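Local coordinates for protein purine phosphoribosyltransferase (Pyrococcus horikoshii, PDB 1VDM) that probably transfers a phosphoribosyl group between a pyrophosphate-activated ribose and a purine base, at residues G[56-61]-G[96-101]; G[90-95]-G[140-145]. One frame throughout, in Å; residues are numbered along the deposited sequence.

Interaction 1. Residues G[56-61]-G[96-101]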
loop_
_atom_site.group_PDB
_atom_site.type_symbol
_atom_site.label_atom_id
_atom_site.label_comp_id
_atom_site.label_asym_id
_atom_site.label_seq_id
_atom_site.Cartn_x
_atom_site.Cartn_y
_atom_site.Cartn_z
ATOM N N ILE G 56 18.145 -33.563 -13.255
ATOM C CA ILE G 56 19.271 -34.291 -13.822
ATOM C C ILE G 56 19.995 -33.368 -14.797
ATOM O O ILE G 56 19.362 -32.592 -15.511
ATOM C CB ILE G 56 18.812 -35.576 -14.559
ATOM C CG1 ILE G 56 20.030 -36.463 -14.837
ATOM C CG2 ILE G 56 18.093 -35.217 -15.856
ATOM C CD1 ILE G 56 19.691 -37.904 -15.187
ATOM N N ASP G 57 21.323 -33.433 -14.799
ATOM C CA ASP G 57 22.127 -32.610 -15.701
ATOM C C ASP G 57 23.097 -33.514 -16.448
ATOM O O ASP G 57 23.931 -34.189 -15.839
ATOM C CB ASP G 57 22.910 -31.542 -14.920
ATOM C CG ASP G 57 23.388 -30.385 -15.806
ATOM O OD1 ASP G 57 23.920 -29.392 -15.250
ATOM O OD2 ASP G 57 23.230 -30.460 -17.048
ATOM N N VAL G 58 22.968 -33.537 -17.768
ATOM C CA VAL G 58 23.839 -34.351 -18.606
ATOM C C VAL G 58 24.726 -33.429 -19.433
ATOM O O VAL G 58 24.248 -32.473 -20.041
ATOM C CB VAL G 58 23.022 -35.256 -19.546
ATOM C CG1 VAL G 58 23.955 -36.118 -20.372
ATOM C CG2 VAL G 58 22.080 -36.130 -18.733
ATOM N N LYS G 59 26.020 -33.714 -19.446
ATOM C CA LYS G 59 26.948 -32.885 -20.202
ATOM C C LYS G 59 27.825 -33.728 -21.130
ATOM O O LYS G 59 28.055 -34.908 -20.905
ATOM C CB LYS G 59 27.825 -32.121 -19.210
ATOM C CG LYS G 59 27.672 -30.604 -19.350
ATOM C CD LYS G 59 27.866 -29.876 -18.019
ATOM C CE LYS G 59 26.561 -29.275 -17.485
ATOM N NZ LYS G 59 26.587 -29.263 -16.024
ATOM N N PHE G 60 28.309 -33.110 -22.202
ATOM C CA PHE G 60 29.123 -33.868 -23.154
ATOM C C PHE G 60 30.519 -33.256 -23.367
ATOM O O PHE G 60 30.690 -32.053 -23.532
ATOM C CB PHE G 60 28.369 -33.923 -24.484
ATOM C CG PHE G 60 27.168 -34.811 -24.356
ATOM C CD1 PHE G 60 25.938 -34.256 -24.027
ATOM C CD2 PHE G 60 27.282 -36.170 -24.595
ATOM C CE1 PHE G 60 24.816 -35.068 -23.939
ATOM C CE2 PHE G 60 26.152 -36.979 -24.508
ATOM C CZ PHE G 60 24.917 -36.433 -24.180
ATOM N N TYR G 61 31.542 -34.141 -23.309
ATOM C CA TYR G 61 32.910 -33.772 -23.647
ATOM C C TYR G 61 33.449 -34.629 -24.796
ATOM O O TYR G 61 32.887 -35.651 -25.170
ATOM C CB TYR G 61 33.769 -33.947 -22.393
ATOM C CG TYR G 61 33.145 -33.226 -21.245
ATOM C CD1 TYR G 61 32.978 -33.877 -20.026
ATOM C CD2 TYR G 61 32.767 -31.887 -21.368
ATOM C CE1 TYR G 61 32.460 -33.195 -18.934
ATOM C CE2 TYR G 61 32.239 -31.208 -20.279
ATOM C CZ TYR G 61 32.086 -31.856 -19.068
ATOM O OH TYR G 61 31.607 -31.173 -17.967
ATOM N N GLY G 96 18.291 -35.936 -29.654
ATOM C CA GLY G 96 17.779 -36.973 -28.775
ATOM C C GLY G 96 18.914 -37.572 -27.979
ATOM O O GLY G 96 18.755 -38.541 -27.235
ATOM N N LYS G 97 20.079 -36.969 -28.151
ATOM C CA LYS G 97 21.282 -37.407 -27.480
ATOM C C LYS G 97 21.087 -37.399 -25.961
ATOM O O LYS G 97 21.207 -38.436 -25.307
ATOM C CB LYS G 97 22.425 -36.478 -27.893
ATOM C CG LYS G 97 23.809 -36.870 -27.418
ATOM C CD LYS G 97 24.829 -35.801 -27.821
ATOM C CE LYS G 97 24.458 -34.427 -27.253
ATOM N NZ LYS G 97 25.382 -33.344 -27.694
ATOM N N THR G 98 20.766 -36.234 -25.406
ATOM C CA THR G 98 20.577 -36.096 -23.966
ATOM C C THR G 98 19.433 -36.951 -23.434
ATOM O O THR G 98 19.564 -37.609 -22.398
ATOM C CB THR G 98 20.307 -34.630 -23.578
ATOM O OG1 THR G 98 21.392 -33.809 -24.023
ATOM C CG2 THR G 98 20.180 -34.498 -22.075
ATOM N N LEU G 99 18.313 -36.940 -24.147
ATOM C CA LEU G 99 17.157 -37.713 -23.729
ATOM C C LEU G 99 17.440 -39.204 -23.578
ATOM O O LEU G 99 17.004 -39.823 -22.604
ATOM C CB LEU G 99 15.990 -37.477 -24.691
ATOM C CG LEU G 99 15.269 -36.141 -24.473
ATOM C CD1 LEU G 99 14.169 -35.940 -25.497
ATOM C CD2 LEU G 99 14.687 -36.127 -23.073
ATOM N N GLU G 100 18.172 -39.794 -24.517
ATOM C CA GLU G 100 18.476 -41.219 -24.406
ATOM C C GLU G 100 19.267 -41.521 -23.137
ATOM O O GLU G 100 19.025 -42.529 -22.473
ATOM C CB GLU G 100 19.236 -41.712 -25.644
ATOM C CG GLU G 100 18.335 -41.852 -26.863
ATOM C CD GLU G 100 19.029 -42.473 -28.062
ATOM O OE1 GLU G 100 18.361 -42.623 -29.113
ATOM O OE2 GLU G 100 20.232 -42.810 -27.957
ATOM N N VAL G 101 20.205 -40.648 -22.789
ATOM C CA VAL G 101 20.987 -40.848 -21.578
ATOM C C VAL G 101 20.066 -40.786 -20.358
ATOM O O VAL G 101 20.203 -41.570 -19.419
ATOM C CB VAL G 101 22.065 -39.766 -21.423
ATOM C CG1 VAL G 101 22.865 -40.009 -20.153
ATOM C CG2 VAL G 101 22.981 -39.768 -22.633
#

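Interaction 2. Residues G[90-95]-G[140-145]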
loop_
_atom_site.group_PDB
_atom_site.type_symbol
_atom_site.label_atom_id
_atom_site.label_comp_id
_atom_site.label_asym_id
_atom_site.label_seq_id
_atom_site.Cartn_x
_atom_site.Cartn_y
_atom_site.Cartn_z
ATOM N N ASP G 90 11.848 -31.599 -20.910
ATOM C CA ASP G 90 13.006 -30.963 -21.515
ATOM C C ASP G 90 12.463 -29.901 -22.460
ATOM O O ASP G 90 11.302 -29.965 -22.856
ATOM C CB ASP G 90 13.822 -32.023 -22.265
ATOM C CG ASP G 90 15.215 -31.545 -22.642
ATOM O OD1 ASP G 90 15.881 -30.892 -21.796
ATOM O OD2 ASP G 90 15.653 -31.841 -23.786
ATOM N N ASP G 91 13.283 -28.919 -22.815
ATOM C CA ASP G 91 12.802 -27.832 -23.672
ATOM C C ASP G 91 12.616 -28.252 -25.139
ATOM O O ASP G 91 11.665 -27.871 -25.809
ATOM C CB ASP G 91 13.738 -26.612 -23.555
ATOM C CG ASP G 91 15.201 -27.013 -23.753
ATOM O OD1 ASP G 91 15.478 -28.214 -23.720
ATOM O OD2 ASP G 91 16.042 -26.124 -23.884
ATOM N N VAL G 92 13.580 -29.038 -25.655
ATOM C CA VAL G 92 13.461 -29.462 -27.046
ATOM C C VAL G 92 14.281 -30.719 -27.348
ATOM O O VAL G 92 15.346 -30.961 -26.797
ATOM C CB VAL G 92 13.924 -28.314 -27.944
ATOM C CG1 VAL G 92 15.403 -28.021 -27.696
ATOM C CG2 VAL G 92 13.728 -28.681 -29.403
ATOM N N SER G 93 13.716 -31.552 -28.240
ATOM C CA SER G 93 14.414 -32.760 -28.656
ATOM C C SER G 93 15.130 -32.542 -29.990
ATOM O O SER G 93 14.549 -32.637 -31.064
ATOM C CB SER G 93 13.365 -33.864 -28.813
ATOM O OG SER G 93 13.994 -35.141 -28.706
ATOM N N ASP G 94 16.430 -32.194 -29.907
ATOM C CA ASP G 94 17.168 -31.917 -31.131
ATOM C C ASP G 94 17.690 -33.200 -31.780
ATOM O O ASP G 94 17.205 -33.654 -32.805
ATOM C CB ASP G 94 18.334 -30.985 -30.813
ATOM C CG ASP G 94 18.771 -30.306 -32.102
ATOM O OD1 ASP G 94 19.381 -29.241 -32.009
ATOM O OD2 ASP G 94 18.498 -30.840 -33.174
ATOM N N THR G 95 18.749 -33.772 -31.178
ATOM C CA THR G 95 19.243 -35.042 -31.692
ATOM C C THR G 95 18.729 -36.227 -30.876
ATOM O O THR G 95 18.712 -37.364 -31.331
ATOM C CB THR G 95 20.774 -35.017 -31.676
ATOM O OG1 THR G 95 21.230 -34.859 -30.328
ATOM C CG2 THR G 95 21.284 -33.842 -32.517
ATOM N N ILE G 140 16.504 -22.815 -31.927
ATOM C CA ILE G 140 15.551 -22.094 -31.093
ATOM C C ILE G 140 16.188 -21.327 -29.941
ATOM O O ILE G 140 16.912 -21.899 -29.121
ATOM C CB ILE G 140 14.500 -23.042 -30.472
ATOM C CG1 ILE G 140 13.901 -23.944 -31.543
ATOM C CG2 ILE G 140 13.382 -22.221 -29.824
ATOM C CD1 ILE G 140 13.035 -25.028 -30.978
ATOM N N VAL G 141 15.916 -20.027 -29.889
ATOM C CA VAL G 141 16.413 -19.204 -28.793
ATOM C C VAL G 141 15.234 -19.036 -27.845
ATOM O O VAL G 141 14.247 -18.387 -28.181
ATOM C CB VAL G 141 16.866 -17.805 -29.254
ATOM C CG1 VAL G 141 17.376 -17.024 -28.059
ATOM C CG2 VAL G 141 17.950 -17.925 -30.315
ATOM N N PHE G 142 15.330 -19.645 -26.671
ATOM C CA PHE G 142 14.261 -19.552 -25.685
ATOM C C PHE G 142 14.236 -18.191 -24.977
ATOM O O PHE G 142 15.226 -17.448 -24.994
ATOM C CB PHE G 142 14.388 -20.695 -24.679
ATOM C CG PHE G 142 14.097 -22.037 -25.266
ATOM C CD1 PHE G 142 15.132 -22.911 -25.597
ATOM C CD2 PHE G 142 12.782 -22.426 -25.516
ATOM C CE1 PHE G 142 14.861 -24.166 -26.168
ATOM C CE2 PHE G 142 12.500 -23.678 -26.089
ATOM C CZ PHE G 142 13.541 -24.548 -26.415
ATOM N N PRO G 143 13.098 -17.855 -24.330
ATOM C CA PRO G 143 12.928 -16.579 -23.620
ATOM C C PRO G 143 13.944 -16.361 -22.504
ATOM O O PRO G 143 14.234 -15.225 -22.141
ATOM C CB PRO G 143 11.504 -16.668 -23.065
ATOM C CG PRO G 143 10.881 -17.813 -23.778
ATOM C CD PRO G 143 11.989 -18.770 -24.009
ATOM N N TRP G 144 14.479 -17.449 -21.962
ATOM C CA TRP G 144 15.452 -17.362 -20.874
ATOM C C TRP G 144 16.916 -17.455 -21.321
ATOM O O TRP G 144 17.817 -17.596 -20.491
ATOM C CB TRP G 144 15.172 -18.464 -19.857
ATOM C CG TRP G 144 15.402 -19.837 -20.384
ATOM C CD1 TRP G 144 16.594 -20.520 -20.422
ATOM C CD2 TRP G 144 14.417 -20.719 -20.949
ATOM N NE1 TRP G 144 16.405 -21.780 -20.977
ATOM C CE2 TRP G 144 15.080 -21.924 -21.306
ATOM C CE3 TRP G 144 13.042 -20.612 -21.185
ATOM C CZ2 TRP G 144 14.411 -23.006 -21.882
ATOM C CZ3 TRP G 144 12.374 -21.698 -21.763
ATOM C CH2 TRP G 144 13.062 -22.874 -22.103
ATOM N N GLU G 145 17.153 -17.391 -22.626
ATOM C CA GLU G 145 18.516 -17.475 -23.143
ATOM C C GLU G 145 19.057 -16.133 -23.627
ATOM O O GLU G 145 18.316 -15.310 -24.151
ATOM C CB GLU G 145 18.577 -18.524 -24.257
ATOM C CG GLU G 145 18.631 -19.945 -23.714
ATOM C CD GLU G 145 18.407 -21.020 -24.773
ATOM O OE1 GLU G 145 18.673 -22.205 -24.462
ATOM O OE2 GLU G 145 17.962 -20.687 -25.898
#

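Interaction 1. Residues G[56-61]-G[96-101]
Lys97 leaves the helix start with CG trans to its backbone N (chi1 -173°) and then bends at chi3 (58°), which lays the end of its chain over one face of the Phe60 ring. Its CE comes within 3.4 Å of Phe60 CE1 and makes a CH-pi contact. The ammonium follows on the same face as a cation-pi partner. NZ of Lys97 stands 4.2 Å from the Phe60 ring centroid, 24° off the normal. The two side chains run in opposite directions as they pass. Thr98 takes a different side of the ring: its OG1 lies near the ring plane, at the edge, 3.6 Å from Phe60 CE1. Its methyl meets Val58 instead, with Thr98 CG2 3.9 Å from Val58 CB. One turn on, Val101 splits its branches. CG1 of Val101 packs on Val58 CG1 at 4.0 Å, while CG2 approaches Phe60 CZ obliquely. No hydrogen bond joins the segments. Pro71 of strand 70-73 also touches Val58, Phe60 and Val101. The contact packs helix 97-107 against strand 53-61 of the mixed central sheet, a helix-on-sheet packing of the type I phosphoribosyltransferase fold.

Interaction 2. Residues G[90-95]-G[140-145]
The Asp91 carboxylate lies at a shallow 28° to the plane of the Phe142 ring and crosses it obliquely. OD2 of Asp91 is 3.2 Å from Phe142 CE1, and Asp91 CB is 3.5 Å from Phe142 CZ. With chi1 at 50°, Asp91 CG sits between the backbone N and the carbonyl carbon, and OD1 turns back to take a weak bond from Val92 N. The same CB meets the edge of the Trp144 indole, 4.0 Å from Trp144 CZ2. Val92 CB and CG1 stand by Phe142 CZ, the CB near the ring plane at the edge, while the CG2 branch of Val92 reaches Ile140 CD1 at 4.0 Å. Ile140 CG2 covers one face of the Phe142 ring. An alanine in place of Phe142 would probably open a gap beside Asp91 and Val92 and leave Ile140 CG2 without the ring beneath it. The type I turn from Phe142 to Glu145 is closed by Glu145 N bonding to Phe142 O. Glu145 OE2 takes a second bond from Phe142 N at 2.9 Å, from above the carboxylate plane. Arg13 of a second subunit bonds to Glu145 O. The contact joins the middle of the family's PRPP motif, at and just after its acidic pair, to the 140-145 turn, in what is probably the hood, the part that lines the purine site in related enzymes.

The centres of interactions 1 and 2 lie about 14 Å apart. They share one continuous piece of chain, because 90-95 runs straight into 96-101. Together these residues carry the acidic pair and the loop of the signature PRPP motif of type I phosphoribosyltransferases. By family likeness they probably hold the ribose and the 5'-phosphate of the substrate. The two halves also touch directly: Leu99 CD1 packs 3.3 Å from Ser93 OG, and Leu99 CD2 lies 4.3 Å from Asp90 CB. Thr95 OG1 bonds to Lys97 N where they join. The motif is thus probably held at two places, by the central sheet through 96-101 and by the probable hood through the residues around its acidic pair.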